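Local atomic coordinates of Tetur07g02040 (Tetranychus urticae, PDB entry 6BDJ), a protein that binds ferric iron and probably opens catechol-type aromatic rings between their two hydroxyl-bearing carbons, as an intradiol dioxygenase with a possible part in detoxification. Residues R53-E58 against T132-F137; N70-N75 against N223-P228; P44-E49 against K84-Q89. All blocks are in the same frame, centred on the assembly; numbering follows the deposited sequence.

How the contacts relate
Contacts 1 and 2 both reach the same mixed beta sheet through backbone hydrogen bonds: contact 1 lays a loop on an outermost strand, 130-136, and contact 2 pairs strands 64-73 and 218-226. Both are partly buried, with polar side chains toward the surface. Contact 3 is the buried one, joining a loop to strand 84-88 by aromatic rings and a water, without direct hydrogen bonds, and it lies closest to the iron. Segment 84-89 links all three: Ile87 packs on Phe133 of contact 1, Gln89 NE2 probably bonds Leu136 O, and Val85 touches Leu71 of contact 2, whose centre is about 22 Å from that of contact 1.

Contact 1: residues R53-E58 against T132-F137; sequences RSNIVE and TFETLF
Asn55 and Glu134 form a single beta bridge, their CA atoms 4.5 Å apart, by which the loop 53-58 runs for a moment alongside strand 130-136, an outermost strand of the mixed sheet. Glu134 supplies both backbone bonds. Glu134 N reaches Ser54 O at 2.7 Å, from above the carbonyl plane, while Glu134 O receives Ile56 N at 3.1 Å almost in line with the C=O bond. Ser54 adds a third link by giving its hydroxyl hydrogen from OG to Thr132 O (2.8 Å). Over the outer side, the amide of Asn55 meets the extended Glu134 chain crosswise, amide and carboxylate planes 81° apart. Asn55 ND2 donates in its own amide plane to Glu134 OE1 (3.0 Å), nearly straight at 170°, on the anti side of the carboxylate. With chi1 at -174° the same amide lies beside its own carbonyl carbon, where Asn55 OD1 accepts Val57 N (3.1 Å) in an Asx turn. Replacing Glu134 with a leucine would probably leave Asn55 ND2 without its acceptor and the amide held less firmly across the strand. Inward, the side chain of Ile56 lies alongside that of Thr135, both pointing the same way, and Ile56 CD1 comes within 3.4 Å of Thr135 OG1, a hydroxyl hydrogen-bonded to Gln89 OE1. Ile56 also reaches Ile87 of strand 84-88, which ties the loop to the sheet interior. Beyond it the side chain of Val57 crosses that of Leu136 at about a right angle, Val57 CG2 resting 4.0 Å from Leu136 CD2.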
loop_
_atom_site.group_PDB
_atom_site.type_symbol
_atom_site.label_atom_id
_atom_site.label_comp_id
_atom_site.label_asym_id
_atom_site.label_seq_id
_atom_site.Cartn_x
_atom_site.Cartn_y
_atom_site.Cartn_z
ATOM N N ARG A 53 10.840 0.688 -9.642
ATOM C CA ARG A 53 11.722 1.650 -8.983
ATOM C C ARG A 53 11.469 1.595 -7.502
ATOM O O ARG A 53 10.343 1.279 -7.064
ATOM C CB ARG A 53 11.389 3.076 -9.433
ATOM C CG ARG A 53 10.002 3.536 -9.009
ATOM C CD ARG A 53 9.610 4.824 -9.640
ATOM N NE ARG A 53 8.174 5.107 -9.534
ATOM C CZ ARG A 53 7.633 6.274 -9.868
ATOM N NH1 ARG A 53 8.416 7.253 -10.323
ATOM N NH2 ARG A 53 6.323 6.458 -9.795
ATOM N N SER A 54 12.477 1.964 -6.735
ATOM C CA SER A 54 12.339 2.026 -5.307
ATOM C C SER A 54 11.764 3.353 -4.829
ATOM O O SER A 54 10.939 3.368 -3.920
ATOM C CB SER A 54 13.678 1.817 -4.625
ATOM O OG SER A 54 13.433 1.644 -3.233
ATOM N N ASN A 55 12.222 4.467 -5.383
ATOM C CA ASN A 55 11.723 5.777 -4.952
ATOM C C ASN A 55 10.550 6.202 -5.830
ATOM O O ASN A 55 10.702 6.383 -7.023
ATOM C CB ASN A 55 12.837 6.830 -4.953
ATOM C CG ASN A 55 12.370 8.159 -4.378
ATOM O OD1 ASN A 55 11.513 8.838 -4.948
ATOM N ND2 ASN A 55 12.915 8.523 -3.223
ATOM N N ILE A 56 9.381 6.368 -5.221
ATOM C CA ILE A 56 8.119 6.620 -5.923
ATOM C C ILE A 56 7.571 8.013 -5.649
ATOM O O ILE A 56 6.448 8.325 -6.044
ATOM C CB ILE A 56 7.039 5.555 -5.556
ATOM C CG1 ILE A 56 6.694 5.557 -4.056
ATOM C CG2 ILE A 56 7.563 4.185 -5.902
ATOM C CD1 ILE A 56 5.579 4.600 -3.633
ATOM N N VAL A 57 8.372 8.855 -4.996
ATOM C CA VAL A 57 7.907 10.160 -4.496
ATOM C C VAL A 57 7.623 11.160 -5.601
ATOM O O VAL A 57 6.623 11.858 -5.537
ATOM C CB VAL A 57 8.913 10.747 -3.489
ATOM C CG1 VAL A 57 8.499 12.146 -3.011
ATOM C CG2 VAL A 57 9.028 9.829 -2.271
ATOM N N GLU A 58 8.520 11.252 -6.583
ATOM C CA GLU A 58 8.441 12.238 -7.654
ATOM C C GLU A 58 8.428 13.623 -7.008
ATOM O O GLU A 58 9.304 13.905 -6.219
ATOM C CB GLU A 58 7.271 11.960 -8.617
ATOM C CG GLU A 58 7.385 10.606 -9.295
ATOM C CD GLU A 58 6.444 10.400 -10.474
ATOM O OE1 GLU A 58 5.673 11.282 -10.869
ATOM O OE2 GLU A 58 6.413 9.277 -10.970
ATOM N N THR A 132 11.904 -2.970 -0.838
ATOM C CA THR A 132 11.870 -1.727 -0.090
ATOM C C THR A 132 11.486 -0.612 -1.030
ATOM O O THR A 132 12.013 -0.507 -2.147
ATOM C CB THR A 132 13.217 -1.436 0.592
ATOM O OG1 THR A 132 13.487 -2.484 1.532
ATOM C CG2 THR A 132 13.187 -0.098 1.345
ATOM N N PHE A 133 10.543 0.213 -0.579
ATOM C CA PHE A 133 10.126 1.381 -1.320
ATOM C C PHE A 133 10.448 2.636 -0.510
ATOM O O PHE A 133 10.305 2.646 0.703
ATOM C CB PHE A 133 8.626 1.341 -1.556
ATOM C CG PHE A 133 8.176 0.262 -2.478
ATOM C CD1 PHE A 133 8.147 0.478 -3.830
ATOM C CD2 PHE A 133 7.706 -0.941 -1.982
ATOM C CE1 PHE A 133 7.700 -0.503 -4.690
ATOM C CE2 PHE A 133 7.258 -1.939 -2.834
ATOM C CZ PHE A 133 7.263 -1.722 -4.191
ATOM N N GLU A 134 10.850 3.695 -1.200
ATOM C CA GLU A 134 11.039 5.018 -0.592
ATOM C C GLU A 134 9.831 5.822 -0.986
ATOM O O GLU A 134 9.658 6.145 -2.157
ATOM C CB GLU A 134 12.316 5.687 -1.100
ATOM C CG GLU A 134 13.562 4.859 -0.814
ATOM C CD GLU A 134 14.855 5.557 -1.204
ATOM O OE1 GLU A 134 14.836 6.471 -2.049
ATOM O OE2 GLU A 134 15.895 5.215 -0.614
ATOM N N THR A 135 8.972 6.093 -0.013
ATOM C CA THR A 135 7.704 6.724 -0.273
ATOM C C THR A 135 7.464 7.805 0.742
ATOM O O THR A 135 8.404 8.312 1.352
ATOM C CB THR A 135 6.569 5.683 -0.344
ATOM O OG1 THR A 135 5.356 6.320 -0.739
ATOM C CG2 THR A 135 6.370 4.928 0.952
ATOM N N LEU A 136 6.219 8.241 0.859
ATOM C CA LEU A 136 5.845 9.194 1.882
ATOM C C LEU A 136 4.769 8.561 2.736
ATOM O O LEU A 136 4.051 7.671 2.283
ATOM C CB LEU A 136 5.299 10.466 1.232
ATOM C CG LEU A 136 6.206 11.227 0.247
ATOM C CD1 LEU A 136 5.413 12.380 -0.350
ATOM C CD2 LEU A 136 7.482 11.736 0.908
ATOM N N PHE A 137 4.621 9.047 3.957
ATOM C CA PHE A 137 3.426 8.730 4.710
ATOM C C PHE A 137 2.190 9.189 3.884
ATOM O O PHE A 137 2.157 10.314 3.401
ATOM C CB PHE A 137 3.465 9.354 6.096
ATOM C CG PHE A 137 2.394 8.829 6.996
ATOM C CD1 PHE A 137 1.119 9.368 6.944
ATOM C CD2 PHE A 137 2.637 7.761 7.854
ATOM C CE1 PHE A 137 0.101 8.870 7.739
ATOM C CE2 PHE A 137 1.621 7.248 8.650
ATOM C CZ PHE A 137 0.349 7.793 8.582
#

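Contact 2: residues N70-N75 against N223-P228; sequences NLVDFN and NLAINP
Asn70 and Asn223 stand side by side on one face of two parallel strands, 64-73 and 218-226, whose short segments run 28° apart. Along the Asn70 side chain, CB already lies 3.4 Å from Asn223 OD1. CG, beside the backbone N at chi1 -60°, stays near the same oxygen. The branch then divides: Asn70 ND2 donates to Asn223 OD1 at 2.8 Å, nearly in line with that C=O and close to the plane of its own amide, and Asn70 OD1 is hydrogen-bonded to the hydroxyl of Thr130 on the neighbouring strand 130-136. The two amides, 35° apart in plane, thus extend the parallel ladder beyond the backbone. Within these segments the ladder runs from Leu224 N on Asn70 O (2.7 Å) through Val72 and Ile226 to Phe74 N on Ile226 O (2.7 Å). On the opposite face Leu71 and Leu224 point the same way, and Leu71 CD2 touches Leu224 CB at 3.8 Å; strand 148-154 packs against them with Ile152 and Tyr150. Val72 CG2 and Ala225 CB meet on the asparagine face. At the last bridge the side chains of Asp73 and Ile226 diverge, and an Asx turn follows: Asp73 OD1 accepts both Asn75 N and Asn75 ND2. Asp73 OD2 lies 3.6 Å from Pro228 CG, the two side chains crossing at about a right angle. The chemistry is therefore two-sided, with leucines joining the interior, an amide pair bonding across at the exposed margin, and a carboxylate shaping the turn that ends strand 64-73.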
loop_
_atom_site.group_PDB
_atom_site.type_symbol
_atom_site.label_atom_id
_atom_site.label_comp_id
_atom_site.label_asym_id
_atom_site.label_seq_id
_atom_site.Cartn_x
_atom_site.Cartn_y
_atom_site.Cartn_z
ATOM N N ASN A 70 8.432 -8.028 3.706
ATOM C CA ASN A 70 9.103 -9.329 3.673
ATOM C C ASN A 70 8.040 -10.390 3.380
ATOM O O ASN A 70 7.084 -10.532 4.139
ATOM C CB ASN A 70 9.817 -9.586 5.001
ATOM C CG ASN A 70 10.879 -8.527 5.309
ATOM O OD1 ASN A 70 11.844 -8.337 4.549
ATOM N ND2 ASN A 70 10.703 -7.828 6.429
ATOM N N LEU A 71 8.153 -11.052 2.220
ATOM C CA LEU A 71 7.171 -12.039 1.770
ATOM C C LEU A 71 7.687 -13.441 2.065
ATOM O O LEU A 71 8.835 -13.769 1.720
ATOM C CB LEU A 71 6.895 -11.953 0.262
ATOM C CG LEU A 71 6.319 -10.673 -0.385
ATOM C CD1 LEU A 71 5.760 -10.996 -1.764
ATOM C CD2 LEU A 71 5.245 -9.979 0.447
ATOM N N VAL A 72 6.826 -14.253 2.682
ATOM C CA VAL A 72 7.050 -15.709 2.784
ATOM C C VAL A 72 5.888 -16.479 2.170
ATOM O O VAL A 72 4.766 -15.973 2.115
ATOM C CB VAL A 72 7.303 -16.185 4.234
ATOM C CG1 VAL A 72 8.604 -15.593 4.760
ATOM C CG2 VAL A 72 6.149 -15.827 5.155
ATOM N N ASP A 73 6.173 -17.678 1.677
ATOM C CA ASP A 73 5.127 -18.612 1.242
ATOM C C ASP A 73 4.451 -19.136 2.496
ATOM O O ASP A 73 5.111 -19.652 3.392
ATOM C CB ASP A 73 5.711 -19.772 0.400
ATOM C CG ASP A 73 4.635 -20.741 -0.149
ATOM O OD1 ASP A 73 3.546 -20.874 0.450
ATOM O OD2 ASP A 73 4.895 -21.404 -1.183
ATOM N N PHE A 74 3.123 -18.984 2.531
ATOM C CA PHE A 74 2.252 -19.452 3.615
ATOM C C PHE A 74 2.455 -20.924 3.949
ATOM O O PHE A 74 2.440 -21.322 5.117
ATOM C CB PHE A 74 0.798 -19.227 3.180
ATOM C CG PHE A 74 -0.223 -19.902 4.038
ATOM C CD1 PHE A 74 -0.225 -19.727 5.421
ATOM C CD2 PHE A 74 -1.221 -20.678 3.458
ATOM C CE1 PHE A 74 -1.174 -20.353 6.216
ATOM C CE2 PHE A 74 -2.196 -21.278 4.241
ATOM C CZ PHE A 74 -2.174 -21.115 5.623
ATOM N N ASN A 75 2.622 -21.713 2.896
ATOM C CA ASN A 75 2.707 -23.174 2.982
ATOM C C ASN A 75 4.004 -23.636 3.635
ATOM O O ASN A 75 3.973 -24.475 4.526
ATOM C CB ASN A 75 2.548 -23.790 1.581
ATOM C CG ASN A 75 1.220 -23.414 0.920
ATOM O OD1 ASN A 75 0.148 -23.911 1.292
ATOM N ND2 ASN A 75 1.296 -22.528 -0.059
ATOM N N ASN A 223 5.738 -7.771 7.611
ATOM C CA ASN A 223 6.044 -9.128 7.214
ATOM C C ASN A 223 4.748 -9.732 6.713
ATOM O O ASN A 223 3.757 -9.678 7.420
ATOM C CB ASN A 223 6.586 -9.895 8.424
ATOM C CG ASN A 223 7.875 -9.303 8.941
ATOM O OD1 ASN A 223 8.701 -8.878 8.157
ATOM N ND2 ASN A 223 8.052 -9.281 10.255
ATOM N N LEU A 224 4.741 -10.261 5.490
ATOM C CA LEU A 224 3.552 -10.910 4.903
ATOM C C LEU A 224 3.791 -12.384 4.578
ATOM O O LEU A 224 4.885 -12.784 4.151
ATOM C CB LEU A 224 3.099 -10.169 3.624
ATOM C CG LEU A 224 2.691 -8.699 3.802
ATOM C CD1 LEU A 224 2.624 -7.934 2.486
ATOM C CD2 LEU A 224 1.383 -8.573 4.569
ATOM N N ALA A 225 2.747 -13.178 4.806
ATOM C CA ALA A 225 2.676 -14.566 4.371
ATOM C C ALA A 225 1.559 -14.657 3.347
ATOM O O ALA A 225 0.406 -14.365 3.656
ATOM C CB ALA A 225 2.385 -15.477 5.545
ATOM N N ILE A 226 1.896 -15.048 2.131
ATOM C CA ILE A 226 0.908 -15.163 1.060
ATOM C C ILE A 226 0.911 -16.571 0.455
ATOM O O ILE A 226 1.670 -17.428 0.871
ATOM C CB ILE A 226 1.149 -14.088 -0.031
ATOM C CG1 ILE A 226 2.535 -14.231 -0.666
ATOM C CG2 ILE A 226 0.992 -12.684 0.543
ATOM C CD1 ILE A 226 2.497 -13.793 -2.106
ATOM N N ASN A 227 0.028 -16.789 -0.504
ATOM C CA ASN A 227 -0.115 -18.048 -1.185
ATOM C C ASN A 227 0.107 -17.843 -2.670
ATOM O O ASN A 227 -0.774 -17.328 -3.348
ATOM C CB ASN A 227 -1.529 -18.586 -0.927
ATOM C CG ASN A 227 -1.704 -20.010 -1.425
ATOM O OD1 ASN A 227 -0.791 -20.601 -2.010
ATOM N ND2 ASN A 227 -2.876 -20.555 -1.221
ATOM N N PRO A 228 1.288 -18.242 -3.199
ATOM C CA PRO A 228 1.582 -17.989 -4.631
ATOM C C PRO A 228 0.709 -18.747 -5.638
ATOM O O PRO A 228 0.684 -18.360 -6.813
ATOM C CB PRO A 228 3.057 -18.397 -4.786
ATOM C CG PRO A 228 3.370 -19.229 -3.615
ATOM C CD PRO A 228 2.445 -18.825 -2.505
#

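Contact 3: residues P44-E49 against K84-Q89; sequences PYFIEE and KVYIWQ
Phe46 presents the edge of its ring to two aromatic faces at once, those of Tyr86 and Trp88, which project from the same side of strand 84-88. The pair with Tyr86 is T-shaped: centroids are 5.3 Å apart, planes 82° apart, and Phe46 CZ sits over one side of the tyrosine ring, 3.8 Å from Tyr86 CD2. Against Trp88 the edge comes in at a slant, planes at 51°, with Phe46 CD1 over the six-membered ring of the indole and 3.6 Å from Trp88 CZ3. The ring gets there because chi1 of -176° points CG away from its own N, carrying the phenyl across the indole into the angle between the two partners. Behind it, Phe46 CA makes a CH-pi contact with the five-membered ring of Trp88, 4.1 Å from the centroid, so backbone and side chain together lie along one indole face. Glu48 N lies over one face of the phenyl, while Glu49 O meets the rim of Tyr86, 3.5 Å from Tyr86 CE2 and near the ring plane. The indole N-H is satisfied by a water in the ring plane: Trp88 NE1 gives to it at 3.1 Å, as does Tyr45 N at 2.7 Å, so that one oxygen joins loop and strand where no direct hydrogen bond does. Phe46, Tyr86 and Trp88 thus form an aromatic cluster between loop and strand. On the metal side Trp88 stacks on the iron ligand His149, and next to Phe46 in the loop the ring of Tyr45 meets that of Tyr96, another ligand. Trp88 is therefore a second-shell residue of the ferric site, held here by Tyr96, His147 and His149, within the two-histidine, two-tyrosine set typical of intradiol dioxygenases.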
loop_
_atom_site.group_PDB
_atom_site.type_symbol
_atom_site.label_atom_id
_atom_site.label_comp_id
_atom_site.label_asym_id
_atom_site.label_seq_id
_atom_site.Cartn_x
_atom_site.Cartn_y
_atom_site.Cartn_z
ATOM N N PRO A 44 -10.512 1.253 -6.501
ATOM C CA PRO A 44 -10.627 1.618 -7.912
ATOM C C PRO A 44 -9.395 2.163 -8.607
ATOM O O PRO A 44 -9.458 2.426 -9.803
ATOM C CB PRO A 44 -11.713 2.713 -7.899
ATOM C CG PRO A 44 -11.891 3.129 -6.463
ATOM C CD PRO A 44 -10.917 2.360 -5.625
ATOM N N TYR A 45 -8.291 2.357 -7.893
ATOM C CA TYR A 45 -7.181 3.122 -8.456
ATOM C C TYR A 45 -5.915 2.364 -8.796
ATOM O O TYR A 45 -4.862 3.002 -9.017
ATOM C CB TYR A 45 -6.870 4.322 -7.565
ATOM C CG TYR A 45 -8.094 5.186 -7.288
ATOM C CD1 TYR A 45 -8.915 5.635 -8.324
ATOM C CD2 TYR A 45 -8.442 5.522 -5.991
ATOM C CE1 TYR A 45 -10.015 6.438 -8.074
ATOM C CE2 TYR A 45 -9.558 6.319 -5.715
ATOM C CZ TYR A 45 -10.336 6.781 -6.762
ATOM O OH TYR A 45 -11.428 7.562 -6.485
ATOM N N PHE A 46 -6.000 1.035 -8.932
ATOM C CA PHE A 46 -4.841 0.285 -9.422
ATOM C C PHE A 46 -4.602 0.628 -10.867
ATOM O O PHE A 46 -5.559 0.787 -11.653
ATOM C CB PHE A 46 -4.991 -1.227 -9.276
ATOM C CG PHE A 46 -3.765 -2.001 -9.692
ATOM C CD1 PHE A 46 -2.522 -1.750 -9.102
ATOM C CD2 PHE A 46 -3.834 -2.965 -10.698
ATOM C CE1 PHE A 46 -1.391 -2.443 -9.508
ATOM C CE2 PHE A 46 -2.722 -3.665 -11.087
ATOM C CZ PHE A 46 -1.493 -3.413 -10.505
ATOM N N ILE A 47 -3.314 0.760 -11.214
ATOM C CA ILE A 47 -2.884 0.978 -12.590
ATOM C C ILE A 47 -1.820 -0.058 -12.861
ATOM O O ILE A 47 -0.742 -0.048 -12.267
ATOM C CB ILE A 47 -2.324 2.385 -12.835
ATOM C CG1 ILE A 47 -3.417 3.426 -12.628
ATOM C CG2 ILE A 47 -1.820 2.518 -14.278
ATOM C CD1 ILE A 47 -2.946 4.881 -12.746
ATOM N N GLU A 48 -2.151 -0.956 -13.769
ATOM C CA GLU A 48 -1.332 -2.117 -14.021
ATOM C C GLU A 48 -0.224 -1.756 -15.005
ATOM O O GLU A 48 -0.366 -1.909 -16.210
ATOM C CB GLU A 48 -2.176 -3.280 -14.525
ATOM C CG GLU A 48 -1.370 -4.567 -14.495
ATOM C CD GLU A 48 -2.170 -5.840 -14.771
ATOM O OE1 GLU A 48 -3.408 -5.793 -14.978
ATOM O OE2 GLU A 48 -1.514 -6.897 -14.761
ATOM N N GLU A 49 0.870 -1.254 -14.459
ATOM C CA GLU A 49 2.043 -0.819 -15.221
ATOM C C GLU A 49 3.288 -1.171 -14.447
ATOM O O GLU A 49 3.340 -0.973 -13.245
ATOM C CB GLU A 49 2.007 0.699 -15.456
ATOM C CG GLU A 49 1.013 1.162 -16.537
ATOM C CD GLU A 49 0.881 2.682 -16.599
ATOM O OE1 GLU A 49 1.565 3.376 -15.809
ATOM O OE2 GLU A 49 0.059 3.199 -17.398
ATOM N N LYS A 84 6.533 -9.918 -8.041
ATOM C CA LYS A 84 6.376 -8.492 -8.307
ATOM C C LYS A 84 5.446 -7.908 -7.262
ATOM O O LYS A 84 4.307 -8.359 -7.131
ATOM C CB LYS A 84 5.802 -8.237 -9.705
ATOM C CG LYS A 84 6.875 -8.121 -10.783
ATOM C CD LYS A 84 6.322 -8.394 -12.179
ATOM C CE LYS A 84 5.364 -7.304 -12.625
ATOM N NZ LYS A 84 5.204 -7.311 -14.104
ATOM N N VAL A 85 5.932 -6.918 -6.513
ATOM C CA VAL A 85 5.089 -6.198 -5.545
ATOM C C VAL A 85 4.810 -4.808 -6.071
ATOM O O VAL A 85 5.747 -4.054 -6.320
ATOM C CB VAL A 85 5.792 -6.029 -4.208
ATOM C CG1 VAL A 85 4.884 -5.305 -3.214
ATOM C CG2 VAL A 85 6.240 -7.384 -3.675
ATOM N N TYR A 86 3.531 -4.495 -6.229
ATOM C CA TYR A 86 3.091 -3.164 -6.528
ATOM C C TYR A 86 2.568 -2.462 -5.294
ATOM O O TYR A 86 1.812 -3.039 -4.533
ATOM C CB TYR A 86 1.929 -3.202 -7.499
ATOM C CG TYR A 86 2.171 -3.842 -8.837
ATOM C CD1 TYR A 86 2.254 -5.231 -8.951
ATOM C CD2 TYR A 86 2.277 -3.079 -10.008
ATOM C CE1 TYR A 86 2.438 -5.846 -10.173
ATOM C CE2 TYR A 86 2.473 -3.694 -11.249
ATOM C CZ TYR A 86 2.540 -5.085 -11.315
ATOM O OH TYR A 86 2.691 -5.757 -12.507
ATOM N N ILE A 87 2.921 -1.201 -5.100
ATOM C CA ILE A 87 2.191 -0.349 -4.167
ATOM C C ILE A 87 1.671 0.885 -4.856
ATOM O O ILE A 87 2.183 1.311 -5.890
ATOM C CB ILE A 87 3.010 0.020 -2.921
ATOM C CG1 ILE A 87 4.264 0.827 -3.273
ATOM C CG2 ILE A 87 3.463 -1.258 -2.213
ATOM C CD1 ILE A 87 4.919 1.397 -2.025
ATOM N N TRP A 88 0.598 1.416 -4.293
ATOM C CA TRP A 88 0.073 2.699 -4.691
ATOM C C TRP A 88 -0.669 3.309 -3.536
ATOM O O TRP A 88 -1.225 2.611 -2.664
ATOM C CB TRP A 88 -0.800 2.630 -5.961
ATOM C CG TRP A 88 -2.150 1.870 -5.830
ATOM C CD1 TRP A 88 -3.429 2.401 -5.872
ATOM C CD2 TRP A 88 -2.321 0.461 -5.730
ATOM N NE1 TRP A 88 -4.366 1.403 -5.791
ATOM C CE2 TRP A 88 -3.723 0.203 -5.686
ATOM C CE3 TRP A 88 -1.438 -0.612 -5.642
ATOM C CZ2 TRP A 88 -4.246 -1.093 -5.572
ATOM C CZ3 TRP A 88 -1.964 -1.902 -5.538
ATOM C CH2 TRP A 88 -3.350 -2.125 -5.505
ATOM N N GLN A 89 -0.632 4.635 -3.501
ATOM C CA GLN A 89 -1.143 5.371 -2.356
ATOM C C GLN A 89 -1.473 6.808 -2.781
ATOM O O GLN A 89 -0.944 7.319 -3.760
ATOM C CB GLN A 89 -0.104 5.376 -1.247
ATOM C CG GLN A 89 1.121 6.213 -1.576
ATOM C CD GLN A 89 2.187 6.195 -0.502
ATOM O OE1 GLN A 89 2.904 5.219 -0.341
ATOM N NE2 GLN A 89 2.329 7.304 0.198
HETATM O O HOH W 1 -7.414 1.693 -5.374
#